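Long-range contact in leucine--tRNA ligase (Agrobacterium radiobacter, PDB 5AH5), which probably catalyses the ATP-dependent joining of leucine to tRNA(Leu), releasing AMP and diphosphate: residues I417-I429 against I447-P461. Residues are numbered along the deposited sequence; the frame is centred on the assembly and turned at random.
Sequences ISRQRYWGCPIPI and ILLPDHLISEGSGSP
The ring of Tyr422 is clamped between two leucines while its hydroxyl is tied to the backbone of the same irregular loop, 447-461. Leu453 CB sits 3.7 Å from the centroid of the Tyr422 ring and only 3° off its normal, a CH-pi contact over the middle of one face. Leu449 CD1 lies over the opposite face, displaced toward the rim, 4.2 Å from Tyr422 CZ. At the ring edge Tyr422 OH donates a 2.7 Å hydrogen bond to Pro450 O; the C=O...O angle of 159°, in the carbonyl plane, shows a nearly head-on approach, and this bond and the two face contacts together restrain the ring's position. With CG anti to the backbone N (chi1 174°), the tyrosine reaches out into the bend of the loop.

Leu449 also serves the neighbouring residues: its CD1 lies 3.7 Å from Trp423 CE3, and its CD2 packs 3.8 Å from Pro426 CG. Trp423 NE1 bonds Ser79 O, and the indole packs on helices 82-91 and 95-112. Toward the two ends of the interface lie prolines in close, non-bonded contact with carbonyls, Pro426 CG 3.1 Å from Ile447 O and Pro461 CD equally near Gln420 O. An irregular loop between strand 438-439 and helix 466-469 thus packs on the connection between strands 415-419 and 425-432, within the zinc-bearing region (Cys432, Cys435, Cys473, Cys476) of this class I synthetase, though away from the metal itself.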
loop_
_atom_site.group_PDB
_atom_site.type_symbol
_atom_site.label_atom_id
_atom_site.label_comp_id
_atom_site.label_asym_id
_atom_site.label_seq_id
_atom_site.Cartn_x
_atom_site.Cartn_y
_atom_site.Cartn_z
ATOM N N ILE B 417 9.423 1.470 18.806
ATOM C CA ILE B 417 10.401 1.213 17.751
ATOM C C ILE B 417 11.652 0.474 18.173
ATOM O O ILE B 417 12.361 -0.057 17.318
ATOM C CB ILE B 417 10.773 2.491 16.963
ATOM C CG1 ILE B 417 11.290 3.616 17.875
ATOM C CG2 ILE B 417 9.535 2.955 16.213
ATOM C CD1 ILE B 417 12.019 4.735 17.147
ATOM N N SER B 418 11.905 0.392 19.466
ATOM C CA SER B 418 13.067 -0.321 19.957
ATOM C C SER B 418 12.830 -1.826 20.053
ATOM O O SER B 418 11.816 -2.288 20.564
ATOM C CB SER B 418 13.603 0.286 21.257
ATOM O OG SER B 418 12.604 0.612 22.204
ATOM N N ARG B 419 13.783 -2.565 19.511
ATOM C CA ARG B 419 13.705 -3.998 19.401
ATOM C C ARG B 419 14.955 -4.609 20.044
ATOM O O ARG B 419 16.053 -4.139 19.792
ATOM C CB ARG B 419 13.602 -4.380 17.914
ATOM C CG ARG B 419 12.384 -3.728 17.262
ATOM C CD ARG B 419 11.108 -4.366 17.774
ATOM N NE ARG B 419 9.952 -3.756 17.120
ATOM C CZ ARG B 419 9.249 -2.774 17.620
ATOM N NH1 ARG B 419 9.518 -2.281 18.833
ATOM N NH2 ARG B 419 8.240 -2.276 16.906
ATOM N N GLN B 420 14.792 -5.691 20.799
ATOM C CA GLN B 420 15.945 -6.368 21.477
ATOM C C GLN B 420 16.462 -7.385 20.533
ATOM O O GLN B 420 16.488 -8.597 20.784
ATOM C CB GLN B 420 15.585 -6.972 22.851
ATOM C CG GLN B 420 15.057 -5.926 23.883
ATOM C CD GLN B 420 13.714 -5.256 23.441
ATOM O OE1 GLN B 420 12.807 -5.968 23.094
ATOM N NE2 GLN B 420 13.618 -3.923 23.429
ATOM N N ARG B 421 16.961 -6.874 19.429
ATOM C CA ARG B 421 17.395 -7.716 18.312
ATOM C C ARG B 421 18.681 -7.173 17.713
ATOM O O ARG B 421 18.883 -6.003 17.743
ATOM C CB ARG B 421 16.284 -7.642 17.265
ATOM C CG ARG B 421 15.128 -8.518 17.646
ATOM C CD ARG B 421 15.508 -9.795 16.967
ATOM N NE ARG B 421 14.608 -10.760 17.337
ATOM C CZ ARG B 421 14.217 -11.768 16.564
ATOM N NH1 ARG B 421 14.715 -12.027 15.352
ATOM N NH2 ARG B 421 13.331 -12.541 17.087
ATOM N N TYR B 422 19.494 -8.063 17.177
ATOM C CA TYR B 422 20.709 -7.746 16.473
ATOM C C TYR B 422 20.470 -7.054 15.086
ATOM O O TYR B 422 21.087 -6.014 14.780
ATOM C CB TYR B 422 21.496 -9.031 16.224
ATOM C CG TYR B 422 22.736 -8.884 15.363
ATOM C CD1 TYR B 422 23.928 -8.310 15.852
ATOM C CD2 TYR B 422 22.765 -9.373 14.086
ATOM C CE1 TYR B 422 25.067 -8.204 15.042
ATOM C CE2 TYR B 422 23.854 -9.214 13.273
ATOM C CZ TYR B 422 25.037 -8.649 13.781
ATOM O OH TYR B 422 26.138 -8.539 12.950
ATOM N N TRP B 423 19.571 -7.623 14.272
ATOM C CA TRP B 423 19.574 -7.329 12.845
ATOM C C TRP B 423 18.593 -6.211 12.583
ATOM O O TRP B 423 17.421 -6.440 12.187
ATOM C CB TRP B 423 19.344 -8.590 12.029
ATOM C CG TRP B 423 19.511 -8.352 10.577
ATOM C CD1 TRP B 423 18.499 -8.402 9.622
ATOM C CD2 TRP B 423 20.716 -7.991 9.873
ATOM N NE1 TRP B 423 19.025 -8.124 8.402
ATOM C CE2 TRP B 423 20.369 -7.837 8.522
ATOM C CE3 TRP B 423 22.066 -7.741 10.267
ATOM C CZ2 TRP B 423 21.312 -7.507 7.534
ATOM C CZ3 TRP B 423 23.010 -7.396 9.293
ATOM C CH2 TRP B 423 22.626 -7.253 7.940
ATOM N N GLY B 424 19.055 -5.008 12.919
ATOM C CA GLY B 424 18.320 -3.750 12.623
ATOM C C GLY B 424 19.236 -2.570 12.803
ATOM O O GLY B 424 20.433 -2.694 13.207
ATOM N N CYS B 425 18.688 -1.412 12.580
ATOM C CA CYS B 425 19.493 -0.177 12.610
ATOM C C CYS B 425 19.830 0.198 14.050
ATOM O O CYS B 425 18.904 0.407 14.833
ATOM C CB CYS B 425 18.691 0.947 11.979
ATOM S SG CYS B 425 19.626 2.464 11.816
ATOM N N PRO B 426 21.148 0.342 14.415
ATOM C CA PRO B 426 21.397 0.757 15.772
ATOM C C PRO B 426 20.803 2.083 16.138
ATOM O O PRO B 426 20.690 2.956 15.284
ATOM C CB PRO B 426 22.954 0.741 15.891
ATOM C CG PRO B 426 23.390 -0.198 14.829
ATOM C CD PRO B 426 22.395 0.003 13.713
ATOM N N ILE B 427 20.342 2.197 17.381
ATOM C CA ILE B 427 19.816 3.423 17.950
ATOM C C ILE B 427 21.031 4.293 18.370
ATOM O O ILE B 427 21.813 3.846 19.184
ATOM C CB ILE B 427 18.919 3.087 19.115
ATOM C CG1 ILE B 427 17.673 2.373 18.546
ATOM C CG2 ILE B 427 18.558 4.344 19.943
ATOM C CD1 ILE B 427 16.512 2.230 19.523
ATOM N N PRO B 428 21.203 5.501 17.766
ATOM C CA PRO B 428 22.436 6.308 17.846
ATOM C C PRO B 428 22.439 7.185 19.110
ATOM O O PRO B 428 22.454 8.433 19.073
ATOM C CB PRO B 428 22.390 7.108 16.542
ATOM C CG PRO B 428 20.923 7.418 16.433
ATOM C CD PRO B 428 20.248 6.103 16.799
ATOM N N ILE B 429 22.351 6.487 20.235
ATOM C CA ILE B 429 22.228 7.070 21.570
ATOM C C ILE B 429 23.294 6.424 22.472
ATOM O O ILE B 429 23.670 5.234 22.298
ATOM C CB ILE B 429 20.848 6.818 22.128
ATOM C CG1 ILE B 429 19.805 7.560 21.283
ATOM C CG2 ILE B 429 20.739 7.257 23.602
ATOM C CD1 ILE B 429 19.702 9.046 21.553
ATOM N N ILE B 447 26.649 4.611 13.554
ATOM C CA ILE B 447 26.895 3.456 14.431
ATOM C C ILE B 447 26.460 2.184 13.694
ATOM O O ILE B 447 25.250 1.933 13.470
ATOM C CB ILE B 447 26.170 3.622 15.768
ATOM C CG1 ILE B 447 26.593 4.928 16.463
ATOM C CG2 ILE B 447 26.487 2.436 16.663
ATOM C CD1 ILE B 447 28.083 5.214 16.412
ATOM N N LEU B 448 27.436 1.441 13.232
ATOM C CA LEU B 448 27.233 0.172 12.582
ATOM C C LEU B 448 27.229 -1.011 13.558
ATOM O O LEU B 448 27.918 -0.990 14.575
ATOM C CB LEU B 448 28.316 -0.057 11.531
ATOM C CG LEU B 448 28.367 1.041 10.452
ATOM C CD1 LEU B 448 29.421 0.608 9.447
ATOM C CD2 LEU B 448 26.971 1.197 9.788
ATOM N N LEU B 449 26.520 -2.072 13.157
ATOM C CA LEU B 449 26.504 -3.294 13.901
ATOM C C LEU B 449 27.877 -3.885 14.010
ATOM O O LEU B 449 28.594 -3.849 13.030
ATOM C CB LEU B 449 25.639 -4.331 13.194
ATOM C CG LEU B 449 24.141 -4.042 13.266
ATOM C CD1 LEU B 449 23.379 -5.038 12.411
ATOM C CD2 LEU B 449 23.623 -3.973 14.678
ATOM N N PRO B 450 28.166 -4.624 15.106
ATOM C CA PRO B 450 29.418 -5.406 15.062
ATOM C C PRO B 450 29.242 -6.544 14.064
ATOM O O PRO B 450 28.110 -6.986 13.908
ATOM C CB PRO B 450 29.538 -5.958 16.511
ATOM C CG PRO B 450 28.143 -6.061 16.980
ATOM C CD PRO B 450 27.365 -4.934 16.312
ATOM N N ASP B 451 30.288 -7.008 13.377
ATOM C CA ASP B 451 30.146 -8.131 12.464
ATOM C C ASP B 451 29.687 -9.451 13.070
ATOM O O ASP B 451 29.038 -10.236 12.363
ATOM C CB ASP B 451 31.422 -8.428 11.696
ATOM C CG ASP B 451 31.631 -7.474 10.526
ATOM O OD1 ASP B 451 31.040 -6.389 10.554
ATOM O OD2 ASP B 451 32.421 -7.799 9.621
ATOM N N HIS B 452 30.028 -9.709 14.339
ATOM C CA HIS B 452 29.742 -11.005 14.982
ATOM C C HIS B 452 28.537 -10.815 15.813
ATOM O O HIS B 452 28.302 -9.751 16.326
ATOM C CB HIS B 452 30.958 -11.569 15.766
ATOM C CG HIS B 452 32.052 -12.020 14.851
ATOM N ND1 HIS B 452 33.198 -11.287 14.643
ATOM C CD2 HIS B 452 32.109 -13.052 13.975
ATOM C CE1 HIS B 452 33.951 -11.893 13.740
ATOM N NE2 HIS B 452 33.307 -12.959 13.309
ATOM N N LEU B 453 27.692 -11.830 15.829
ATOM C CA LEU B 453 26.480 -11.769 16.601
ATOM C C LEU B 453 26.639 -12.803 17.715
ATOM O O LEU B 453 27.206 -13.848 17.514
ATOM C CB LEU B 453 25.261 -11.994 15.681
ATOM C CG LEU B 453 24.649 -13.354 15.442
ATOM C CD1 LEU B 453 23.807 -13.787 16.645
ATOM C CD2 LEU B 453 23.798 -13.251 14.180
ATOM N N ILE B 454 26.186 -12.460 18.889
ATOM C CA ILE B 454 26.271 -13.370 20.037
ATOM C C ILE B 454 24.841 -13.930 20.275
ATOM O O ILE B 454 23.969 -13.210 20.682
ATOM C CB ILE B 454 26.837 -12.610 21.272
ATOM C CG1 ILE B 454 28.220 -12.024 20.923
ATOM C CG2 ILE B 454 26.961 -13.515 22.522
ATOM C CD1 ILE B 454 28.593 -10.909 21.851
ATOM N N SER B 455 24.653 -15.219 20.065
ATOM C CA SER B 455 23.317 -15.809 19.960
ATOM C C SER B 455 22.794 -16.361 21.283
ATOM O O SER B 455 21.689 -16.898 21.347
ATOM C CB SER B 455 23.332 -16.940 18.914
ATOM O OG SER B 455 24.397 -17.877 19.221
ATOM N N GLU B 456 23.542 -16.223 22.359
ATOM C CA GLU B 456 23.004 -16.642 23.657
ATOM C C GLU B 456 23.496 -15.728 24.720
ATOM O O GLU B 456 24.551 -15.110 24.560
ATOM C CB GLU B 456 23.393 -18.072 23.967
ATOM C CG GLU B 456 24.884 -18.347 23.959
ATOM C CD GLU B 456 25.452 -18.228 22.572
ATOM O OE1 GLU B 456 24.877 -18.905 21.679
ATOM O OE2 GLU B 456 26.442 -17.450 22.394
ATOM N N GLY B 457 22.732 -15.630 25.803
ATOM C CA GLY B 457 23.138 -14.818 26.924
ATOM C C GLY B 457 21.980 -14.015 27.389
ATOM O O GLY B 457 20.872 -14.248 26.964
ATOM N N SER B 458 22.257 -13.053 28.253
ATOM C CA SER B 458 21.236 -12.195 28.861
ATOM C C SER B 458 20.976 -10.916 28.035
ATOM O O SER B 458 21.766 -10.537 27.178
ATOM C CB SER B 458 21.757 -11.770 30.245
ATOM O OG SER B 458 22.957 -11.018 30.039
ATOM N N GLY B 459 19.873 -10.252 28.330
ATOM C CA GLY B 459 19.481 -9.024 27.650
ATOM C C GLY B 459 19.375 -9.130 26.138
ATOM O O GLY B 459 19.219 -10.222 25.556
ATOM N N SER B 460 19.499 -7.982 25.498
ATOM C CA SER B 460 19.433 -7.934 24.026
ATOM C C SER B 460 20.715 -8.498 23.425
ATOM O O SER B 460 21.732 -8.456 24.067
ATOM C CB SER B 460 19.306 -6.492 23.555
ATOM O OG SER B 460 20.615 -5.917 23.477
ATOM N N PRO B 461 20.688 -8.929 22.148
ATOM C CA PRO B 461 21.905 -9.473 21.561
ATOM C C PRO B 461 23.089 -8.477 21.552
ATOM O O PRO B 461 24.240 -8.911 21.751
ATOM C CB PRO B 461 21.479 -9.853 20.153
ATOM C CG PRO B 461 20.011 -10.114 20.238
ATOM C CD PRO B 461 19.481 -9.264 21.349
#